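Local atomic coordinates of single-strand DNA-binding protein (Agrobacterium tumefaciens, PDB entry 3BTP), a protein that binds single-stranded but not double-stranded DNA regardless of sequence and mediates nuclear uptake of single-stranded T-DNA copies. Residues I118-T123 with C149-D154; K133-H138 with Q269-F274; I263-P268 with S301-K306. One frame throughout, in Å; residues are numbered along the deposited sequence.

Interaction 1: residues I118-T123 with C149-D154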
loop_
_atom_site.group_PDB
_atom_site.type_symbol
_atom_site.label_atom_id
_atom_site.label_comp_id
_atom_site.label_asym_id
_atom_site.label_seq_id
_atom_site.Cartn_x
_atom_site.Cartn_y
_atom_site.Cartn_z
ATOM N N ILE A 118 12.000 6.359 -14.935
ATOM C CA ILE A 118 11.409 7.093 -16.014
ATOM C C ILE A 118 11.815 8.582 -15.839
ATOM O O ILE A 118 11.752 9.121 -14.732
ATOM C CB ILE A 118 9.869 6.960 -15.996
ATOM C CG1 ILE A 118 9.412 5.477 -16.066
ATOM C CG2 ILE A 118 9.233 7.795 -17.097
ATOM C CD1 ILE A 118 7.959 5.273 -15.782
ATOM N N LEU A 119 12.214 9.238 -16.933
ATOM C CA LEU A 119 12.520 10.676 -16.921
ATOM C C LEU A 119 11.347 11.437 -17.466
ATOM O O LEU A 119 10.925 11.189 -18.608
ATOM C CB LEU A 119 13.779 10.997 -17.790
ATOM C CG LEU A 119 15.110 10.535 -17.148
ATOM C CD1 LEU A 119 16.272 11.139 -17.956
ATOM C CD2 LEU A 119 15.275 10.922 -15.607
ATOM N N VAL A 120 10.775 12.324 -16.653
ATOM C CA VAL A 120 9.611 13.086 -17.127
ATOM C C VAL A 120 10.004 14.526 -17.419
ATOM O O VAL A 120 10.763 15.131 -16.674
ATOM C CB VAL A 120 8.398 13.068 -16.142
ATOM C CG1 VAL A 120 7.137 13.683 -16.823
ATOM C CG2 VAL A 120 8.120 11.630 -15.629
ATOM N N ARG A 121 9.447 15.070 -18.495
ATOM C CA ARG A 121 9.674 16.477 -18.853
ATOM C C ARG A 121 8.395 17.201 -19.194
ATOM O O ARG A 121 7.421 16.588 -19.634
ATOM C CB ARG A 121 10.700 16.597 -19.996
ATOM C CG ARG A 121 10.208 16.021 -21.279
ATOM C CD ARG A 121 11.378 15.520 -22.181
ATOM N NE ARG A 121 10.825 15.003 -23.447
ATOM C CZ ARG A 121 10.654 13.708 -23.761
ATOM N NH1 ARG A 121 10.981 12.726 -22.898
ATOM N NH2 ARG A 121 10.110 13.388 -24.926
ATOM N N GLN A 122 8.384 18.501 -18.934
ATOM C CA GLN A 122 7.270 19.387 -19.326
ATOM C C GLN A 122 7.410 19.819 -20.800
ATOM O O GLN A 122 8.452 20.277 -21.234
ATOM C CB GLN A 122 7.233 20.615 -18.425
ATOM C CG GLN A 122 6.808 20.312 -16.990
ATOM C CD GLN A 122 6.714 21.585 -16.136
ATOM O OE1 GLN A 122 7.699 22.273 -15.943
ATOM N NE2 GLN A 122 5.511 21.891 -15.627
ATOM N N THR A 123 6.364 19.668 -21.585
ATOM C CA THR A 123 6.485 20.087 -22.993
ATOM C C THR A 123 5.365 21.037 -23.382
ATOM O O THR A 123 5.089 21.174 -24.553
ATOM C CB THR A 123 6.433 18.875 -23.958
ATOM O OG1 THR A 123 5.145 18.287 -23.865
ATOM C CG2 THR A 123 7.474 17.799 -23.605
ATOM N N CYS A 149 11.640 15.595 -13.806
ATOM C CA CYS A 149 11.051 14.752 -12.762
ATOM C C CYS A 149 11.510 13.251 -12.903
ATOM O O CYS A 149 11.100 12.546 -13.828
ATOM C CB CYS A 149 9.510 14.860 -12.712
ATOM S SG CYS A 149 8.883 14.001 -11.253
ATOM N N ARG A 150 12.373 12.780 -11.999
ATOM C CA ARG A 150 12.861 11.397 -12.049
ATOM C C ARG A 150 11.951 10.420 -11.255
ATOM O O ARG A 150 11.734 10.580 -10.045
ATOM C CB ARG A 150 14.303 11.337 -11.508
ATOM C CG ARG A 150 15.315 12.260 -12.214
ATOM C CD ARG A 150 16.782 11.915 -11.777
ATOM N NE ARG A 150 17.009 12.001 -10.322
ATOM C CZ ARG A 150 17.319 13.104 -9.611
ATOM N NH1 ARG A 150 17.470 14.286 -10.212
ATOM N NH2 ARG A 150 17.529 13.011 -8.277
ATOM N N LEU A 151 11.433 9.402 -11.918
ATOM C CA LEU A 151 10.516 8.480 -11.243
ATOM C C LEU A 151 11.254 7.148 -11.023
ATOM O O LEU A 151 11.775 6.632 -11.974
ATOM C CB LEU A 151 9.218 8.318 -12.066
ATOM C CG LEU A 151 8.223 9.506 -12.117
ATOM C CD1 LEU A 151 6.948 9.206 -12.924
ATOM C CD2 LEU A 151 7.742 9.987 -10.690
ATOM N N TYR A 152 11.379 6.679 -9.755
ATOM C CA TYR A 152 12.089 5.413 -9.422
ATOM C C TYR A 152 11.071 4.273 -9.156
ATOM O O TYR A 152 10.157 4.456 -8.355
ATOM C CB TYR A 152 12.941 5.616 -8.185
ATOM C CG TYR A 152 13.890 6.761 -8.309
ATOM C CD1 TYR A 152 15.144 6.572 -8.893
ATOM C CD2 TYR A 152 13.531 8.052 -7.892
ATOM C CE1 TYR A 152 16.008 7.623 -9.054
ATOM C CE2 TYR A 152 14.392 9.125 -8.045
ATOM C CZ TYR A 152 15.639 8.886 -8.606
ATOM O OH TYR A 152 16.539 9.898 -8.723
ATOM N N ARG A 153 11.225 3.142 -9.815
ATOM C CA ARG A 153 10.322 1.997 -9.665
ATOM C C ARG A 153 10.643 1.340 -8.303
ATOM O O ARG A 153 11.812 1.165 -7.977
ATOM C CB ARG A 153 10.572 0.993 -10.778
ATOM C CG ARG A 153 9.486 -0.102 -10.891
ATOM C CD ARG A 153 9.946 -1.283 -11.822
ATOM N NE ARG A 153 8.902 -2.332 -11.882
ATOM C CZ ARG A 153 7.781 -2.277 -12.612
ATOM N NH1 ARG A 153 7.534 -1.247 -13.436
ATOM N NH2 ARG A 153 6.901 -3.288 -12.558
ATOM N N ASP A 154 9.631 1.037 -7.478
ATOM C CA ASP A 154 9.861 0.317 -6.219
ATOM C C ASP A 154 9.649 -1.179 -6.462
ATOM O O ASP A 154 9.525 -1.587 -7.614
ATOM C CB ASP A 154 9.034 0.871 -5.042
ATOM C CG ASP A 154 7.527 0.470 -5.066
ATOM O OD1 ASP A 154 7.075 -0.287 -5.964
ATOM O OD2 ASP A 154 6.765 0.995 -4.179
#
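I118, L119 and V120 pair with L151, R150 and C149 to form the two inner strands of a four-stranded antiparallel sheet, a compact example of how one strand pair can serve two differently lined faces. The segment axes approach to 4.8 Å. I118 with L151 and V120 with C149 are the hydrogen-bonded pairs; L119 with R150, between them, is the non-hydrogen-bonded pair. The I118-L151 pair is closed by two good bonds: I118 N gives to L151 O at 3.0 Å, and L151 N returns to I118 O at 2.8 Å. Further along, V120 N reaches C149 O at 2.9 Å, its donor tilted 27° from the carbonyl plane, whereas the return bond from C149 N to V120 O is weak, bent to 133° at the hydrogen.

On the face that carries I118, V120, C149 and L151 the side chains meet carbon to carbon. V120 sets its CG2 branch beside its own backbone N and anti to its carbonyl carbon, and this methyl meets L151 CD1 at 3.8 Å on the diagonal between the two hydrogen-bonded pairs. V120 CB and C149 CB lie 4.0 Å apart directly across the pair. On the other face L119 and R150 run side by side in the same direction, L119 CD2 resting on R150 CG at 3.6 Å. Beyond this apolar stem the R150 chain bends at chi3 (-57°) and leads its guanidinium away from L119, where NH1 bonds F145 O and NH2 bonds D212 O.

Strands 127-132 and 159-160 continue the sheet beyond 117-124 and 149-153. Helix 186-206 lies over the R150 face; the second sheet packs on the other, I272 on I118, F274 on V120 and L264 on L151.

Interaction 2: residues K133-H138 with Q269-F274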
loop_
_atom_site.group_PDB
_atom_site.type_symbol
_atom_site.label_atom_id
_atom_site.label_comp_id
_atom_site.label_asym_id
_atom_site.label_seq_id
_atom_site.Cartn_x
_atom_site.Cartn_y
_atom_site.Cartn_z
ATOM N N LYS A 133 14.113 4.561 -18.806
ATOM C CA LYS A 133 15.551 4.402 -18.886
ATOM C C LYS A 133 16.030 3.645 -20.155
ATOM O O LYS A 133 16.895 4.156 -20.887
ATOM C CB LYS A 133 16.077 3.703 -17.609
ATOM C CG LYS A 133 17.431 2.899 -17.815
ATOM C CD LYS A 133 17.879 2.113 -16.555
ATOM C CE LYS A 133 19.397 2.084 -16.507
ATOM N NZ LYS A 133 20.019 1.226 -15.404
ATOM N N CYS A 134 15.465 2.466 -20.433
ATOM C CA CYS A 134 15.924 1.636 -21.589
ATOM C C CYS A 134 15.662 2.245 -22.987
ATOM O O CYS A 134 16.194 1.715 -23.969
ATOM C CB CYS A 134 15.263 0.239 -21.567
ATOM S SG CYS A 134 13.410 0.340 -21.714
ATOM N N ASN A 135 14.797 3.272 -23.082
ATOM C CA ASN A 135 14.450 3.940 -24.357
ATOM C C ASN A 135 15.256 5.223 -24.594
ATOM O O ASN A 135 15.158 5.809 -25.660
ATOM C CB ASN A 135 12.953 4.268 -24.438
ATOM C CG ASN A 135 12.075 3.013 -24.614
ATOM O OD1 ASN A 135 12.558 1.947 -24.970
ATOM N ND2 ASN A 135 10.777 3.157 -24.413
ATOM N N LEU A 136 16.018 5.682 -23.606
ATOM C CA LEU A 136 16.822 6.893 -23.806
ATOM C C LEU A 136 17.835 6.765 -24.960
ATOM O O LEU A 136 18.648 5.860 -24.951
ATOM C CB LEU A 136 17.565 7.304 -22.527
ATOM C CG LEU A 136 16.774 7.868 -21.330
ATOM C CD1 LEU A 136 17.671 7.738 -20.118
ATOM C CD2 LEU A 136 16.373 9.234 -21.592
ATOM N N ASP A 137 17.784 7.707 -25.918
ATOM C CA ASP A 137 18.703 7.676 -27.088
ATOM C C ASP A 137 20.068 8.262 -26.791
ATOM O O ASP A 137 20.934 8.260 -27.656
ATOM C CB ASP A 137 18.070 8.247 -28.400
ATOM C CG ASP A 137 17.677 9.741 -28.300
ATOM O OD1 ASP A 137 18.142 10.429 -27.370
ATOM O OD2 ASP A 137 16.856 10.233 -29.124
ATOM N N HIS A 138 20.296 8.719 -25.563
ATOM C CA HIS A 138 21.569 9.358 -25.242
ATOM C C HIS A 138 21.739 9.223 -23.741
ATOM O O HIS A 138 20.785 8.846 -23.005
ATOM C CB HIS A 138 21.519 10.843 -25.574
ATOM C CG HIS A 138 20.333 11.537 -24.953
ATOM N ND1 HIS A 138 20.439 12.366 -23.850
ATOM C CD2 HIS A 138 19.009 11.436 -25.223
ATOM C CE1 HIS A 138 19.230 12.794 -23.512
ATOM N NE2 HIS A 138 18.346 12.250 -24.337
ATOM N N GLN A 269 6.334 -2.047 -24.635
ATOM C CA GLN A 269 7.613 -1.480 -25.187
ATOM C C GLN A 269 8.280 -0.399 -24.292
ATOM O O GLN A 269 9.352 0.123 -24.656
ATOM C CB GLN A 269 7.407 -0.905 -26.618
ATOM C CG GLN A 269 6.856 -1.919 -27.621
ATOM C CD GLN A 269 5.361 -2.347 -27.394
ATOM O OE1 GLN A 269 4.488 -1.521 -27.073
ATOM N NE2 GLN A 269 5.079 -3.628 -27.616
ATOM N N ASN A 270 7.632 -0.038 -23.164
ATOM C CA ASN A 270 8.190 0.850 -22.136
ATOM C C ASN A 270 8.042 2.302 -22.541
ATOM O O ASN A 270 8.750 3.184 -22.066
ATOM C CB ASN A 270 9.661 0.466 -21.761
ATOM C CG ASN A 270 9.767 -0.596 -20.621
ATOM O OD1 ASN A 270 10.619 -1.473 -20.674
ATOM N ND2 ASN A 270 8.928 -0.495 -19.586
ATOM N N ASP A 271 7.119 2.526 -23.458
ATOM C CA ASP A 271 6.684 3.826 -23.895
ATOM C C ASP A 271 5.664 4.342 -22.856
ATOM O O ASP A 271 4.799 3.593 -22.403
ATOM C CB ASP A 271 5.949 3.681 -25.267
ATOM C CG ASP A 271 6.920 3.289 -26.473
ATOM O OD1 ASP A 271 8.044 3.886 -26.614
ATOM O OD2 ASP A 271 6.512 2.405 -27.300
ATOM N N ILE A 272 5.719 5.632 -22.581
ATOM C CA ILE A 272 4.952 6.282 -21.560
ATOM C C ILE A 272 3.881 7.132 -22.215
ATOM O O ILE A 272 4.184 7.935 -23.130
ATOM C CB ILE A 272 5.883 7.224 -20.738
ATOM C CG1 ILE A 272 7.114 6.459 -20.173
ATOM C CG2 ILE A 272 5.101 7.983 -19.707
ATOM C CD1 ILE A 272 6.715 5.242 -19.366
ATOM N N HIS A 273 2.618 6.961 -21.780
ATOM C CA HIS A 273 1.571 7.913 -22.151
ATOM C C HIS A 273 0.966 8.478 -20.887
ATOM O O HIS A 273 0.811 7.783 -19.890
ATOM C CB HIS A 273 0.523 7.279 -23.071
ATOM C CG HIS A 273 1.107 6.753 -24.356
ATOM N ND1 HIS A 273 1.624 5.481 -24.472
ATOM C CD2 HIS A 273 1.344 7.365 -25.548
ATOM C CE1 HIS A 273 2.138 5.329 -25.686
ATOM N NE2 HIS A 273 1.968 6.453 -26.359
ATOM N N PHE A 274 0.648 9.751 -20.916
ATOM C CA PHE A 274 0.146 10.450 -19.757
ATOM C C PHE A 274 -1.208 10.943 -20.042
ATOM O O PHE A 274 -1.490 11.319 -21.135
ATOM C CB PHE A 274 0.977 11.652 -19.466
ATOM C CG PHE A 274 2.228 11.353 -18.726
ATOM C CD1 PHE A 274 2.183 10.835 -17.443
ATOM C CD2 PHE A 274 3.463 11.671 -19.283
ATOM C CE1 PHE A 274 3.346 10.619 -16.742
ATOM C CE2 PHE A 274 4.609 11.460 -18.586
ATOM C CZ PHE A 274 4.571 10.922 -17.327
HETATM O O HOH W 1 10.211 5.440 -22.850
#
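C134 and N135 face N270 across a gap between a 3-10 turn and a loop, whose backbones never come close enough to pair: the nearest CA atoms, those of N135 and N270, are 7.3 Å apart. Segment 133-138 starts as a short 3-10 turn over 133-135, with L136 N bonded to K133 O. Opposite it, N270 takes a left-handed conformation (phi 81°) on the way into strand 272-275, and the carbonyls of Q269 and N270 both come within range of one asparagine side chain.

That side chain is N135. Its CG stands beside the backbone N, anti to the carbonyl carbon (chi1 -71°), which sends the amide across the gap with ND2 leading. ND2 gives a long, weak hydrogen bond to Q269 O at 3.4 Å and also lies 3.1 Å from N270 O. A water joins the two sides more firmly, accepting from N135 ND2 at 2.8 Å and donating to N270 O, likewise at 2.8 Å. N270 O additionally receives T132 OG1, so T132, at the end of strand 127-132 in the other sheet, shares this carbonyl. D271 flanks the group, its OD1 3.6 Å from N135 ND2. Alongside, C134 offers its sulfur: SG touches N270 CB at 3.8 Å, a plain van der Waals contact.

Little surface is buried here, and most of the touching residues are exposed. The turn around P268-N270 connects strands 263-266 and 272-275 of a beta hairpin, with T267 OG1 bonded to Q269 OE1 beside it. The contact thus illustrates two surface loops, one the hairpin connection and the other the turn that leaves strand 127-132, joined by an asparagine and a bridging water.

Interaction 3: residues I263-P268 with S301-K306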
loop_
_atom_site.group_PDB
_atom_site.type_symbol
_atom_site.label_atom_id
_atom_site.label_comp_id
_atom_site.label_asym_id
_atom_site.label_seq_id
_atom_site.Cartn_x
_atom_site.Cartn_y
_atom_site.Cartn_z
ATOM N N ILE A 263 -2.578 9.993 -14.558
ATOM C CA ILE A 263 -2.515 8.629 -15.089
ATOM C C ILE A 263 -1.225 8.541 -15.853
ATOM O O ILE A 263 -0.915 9.395 -16.648
ATOM C CB ILE A 263 -3.705 8.286 -15.988
ATOM C CG1 ILE A 263 -5.040 8.259 -15.201
ATOM C CG2 ILE A 263 -3.493 6.988 -16.683
ATOM C CD1 ILE A 263 -6.285 8.357 -16.065
ATOM N N LEU A 264 -0.461 7.498 -15.579
ATOM C CA LEU A 264 0.707 7.097 -16.397
ATOM C C LEU A 264 0.501 5.684 -16.963
ATOM O O LEU A 264 0.345 4.735 -16.222
ATOM C CB LEU A 264 1.986 7.145 -15.511
ATOM C CG LEU A 264 3.422 6.977 -16.105
ATOM C CD1 LEU A 264 4.448 7.288 -14.997
ATOM C CD2 LEU A 264 3.682 5.586 -16.616
ATOM N N ILE A 265 0.573 5.528 -18.283
ATOM C CA ILE A 265 0.448 4.233 -18.930
ATOM C C ILE A 265 1.849 3.869 -19.398
ATOM O O ILE A 265 2.519 4.650 -20.029
ATOM C CB ILE A 265 -0.450 4.343 -20.219
ATOM C CG1 ILE A 265 -1.772 5.119 -19.955
ATOM C CG2 ILE A 265 -0.605 2.949 -21.007
ATOM C CD1 ILE A 265 -2.746 4.422 -19.104
ATOM N N LYS A 266 2.305 2.670 -19.113
ATOM C CA LYS A 266 3.610 2.271 -19.589
ATOM C C LYS A 266 3.402 1.003 -20.421
ATOM O O LYS A 266 3.118 -0.051 -19.848
ATOM C CB LYS A 266 4.545 1.981 -18.435
ATOM C CG LYS A 266 5.979 1.604 -18.918
ATOM C CD LYS A 266 7.066 1.757 -17.806
ATOM C CE LYS A 266 7.053 0.641 -16.867
ATOM N NZ LYS A 266 7.079 -0.804 -17.392
ATOM N N THR A 267 3.555 1.101 -21.750
ATOM C CA THR A 267 3.226 -0.027 -22.650
ATOM C C THR A 267 4.277 -1.141 -22.520
ATOM O O THR A 267 5.356 -0.915 -21.955
ATOM C CB THR A 267 3.200 0.443 -24.169
ATOM O OG1 THR A 267 4.545 0.506 -24.673
ATOM C CG2 THR A 267 2.518 1.789 -24.384
ATOM N N PRO A 268 3.998 -2.345 -23.086
ATOM C CA PRO A 268 4.991 -3.419 -23.096
ATOM C C PRO A 268 6.343 -3.049 -23.743
ATOM O O PRO A 268 7.380 -3.686 -23.430
ATOM C CB PRO A 268 4.283 -4.494 -23.907
ATOM C CG PRO A 268 2.788 -4.241 -23.559
ATOM C CD PRO A 268 2.723 -2.784 -23.718
ATOM N N SER A 301 -1.757 -6.574 -23.308
ATOM C CA SER A 301 -2.253 -6.909 -22.002
ATOM C C SER A 301 -1.196 -6.841 -20.888
ATOM O O SER A 301 -1.553 -6.916 -19.742
ATOM C CB SER A 301 -2.947 -8.266 -22.054
ATOM O OG SER A 301 -1.945 -9.228 -22.336
ATOM N N ASP A 302 0.088 -6.695 -21.247
ATOM C CA ASP A 302 1.209 -6.510 -20.314
ATOM C C ASP A 302 1.464 -5.045 -19.926
ATOM O O ASP A 302 2.460 -4.759 -19.255
ATOM C CB ASP A 302 2.520 -7.041 -20.924
ATOM C CG ASP A 302 2.669 -8.572 -20.797
ATOM O OD1 ASP A 302 1.695 -9.241 -20.365
ATOM O OD2 ASP A 302 3.777 -9.097 -21.126
ATOM N N THR A 303 0.608 -4.143 -20.401
ATOM C CA THR A 303 0.654 -2.713 -20.109
ATOM C C THR A 303 0.451 -2.404 -18.618
ATOM O O THR A 303 -0.366 -2.997 -17.983
ATOM C CB THR A 303 -0.398 -1.945 -20.965
ATOM O OG1 THR A 303 -0.137 -2.239 -22.335
ATOM C CG2 THR A 303 -0.234 -0.416 -20.836
ATOM N N GLU A 304 1.222 -1.476 -18.075
ATOM C CA GLU A 304 1.055 -1.059 -16.666
ATOM C C GLU A 304 0.314 0.268 -16.577
ATOM O O GLU A 304 0.533 1.134 -17.361
ATOM C CB GLU A 304 2.416 -0.943 -16.015
ATOM C CG GLU A 304 2.915 -2.287 -15.560
ATOM C CD GLU A 304 4.375 -2.273 -15.052
ATOM O OE1 GLU A 304 4.963 -1.184 -14.710
ATOM O OE2 GLU A 304 4.915 -3.404 -14.975
ATOM N N ILE A 305 -0.550 0.421 -15.603
ATOM C CA ILE A 305 -1.214 1.694 -15.394
ATOM C C ILE A 305 -0.920 2.150 -13.997
ATOM O O ILE A 305 -1.181 1.420 -13.072
ATOM C CB ILE A 305 -2.804 1.596 -15.538
ATOM C CG1 ILE A 305 -3.221 0.999 -16.911
ATOM C CG2 ILE A 305 -3.438 2.996 -15.334
ATOM C CD1 ILE A 305 -4.655 0.560 -16.940
ATOM N N LYS A 306 -0.413 3.379 -13.866
ATOM C CA LYS A 306 -0.187 4.076 -12.608
ATOM C C LYS A 306 -1.152 5.217 -12.437
ATOM O O LYS A 306 -1.415 6.010 -13.357
ATOM C CB LYS A 306 1.215 4.711 -12.547
ATOM C CG LYS A 306 2.228 3.863 -13.209
ATOM C CD LYS A 306 2.350 2.424 -12.609
ATOM C CE LYS A 306 3.391 1.629 -13.469
ATOM N NZ LYS A 306 3.763 0.286 -12.898
#
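K266 leaves its strand with CG anti to the backbone N, then bends at chi3 (78°) and chi4 to curl its amine back toward E304, which runs extended beyond CG on the same face. K266 NZ reaches E304 OE1 in a long salt bridge of 3.4 Å. K306, bent at chi2, brings NZ to the same oxygen at 2.6 Å, from above the carboxylate plane (48° out of it). The two amines stay 5.7 Å apart, a like-charge proximity that the shared carboxylate, with D115 on K266 and D316 on K306, would probably offset; R153 is a further partner of E304 OE1.

Beneath these charges the backbones pair closely. L264 and K306 exchange two 2.8 Å bonds between L264 N and K306 O and between K306 N and L264 O, and K266 and E304 exchange another two. On the opposite face I265 CD1 packs on I305 CG2 at 4.1 Å, while I265 CG2 and T303 CG2 press to a tight 3.4 Å under helix 288-299. Just past the strands P268 CD rests by T303 OG1, which is hydrogen-bonded to G300 O. This is a regular antiparallel pair at the centre of a four-stranded sheet, one face apolar, the other mixing L264 with a salt-bridge network.

How the interactions relate
Interactions 1 and 3 are buried pairings of central strands, each in its own four-stranded antiparallel sheet, and both sheets follow the order 2-1-3-4; interaction 2 is a surface contact between loops of the two. The sheets face each other: L151 CD1 meets L264 CD1 at 3.8 Å, I118 packs on I272, and V120 on F274. Interaction 2 shares the second sheet with interaction 3, since strand 272-275 probably bonds to 263-266 through H273 O and I265 N. The chemistry follows place. Interaction 1 adds mainly apolar side-chain contacts to its backbone bonds, interaction 3 adds a salt-bridge network that R153 extends to the first sheet, and interaction 2 relies on amide and water.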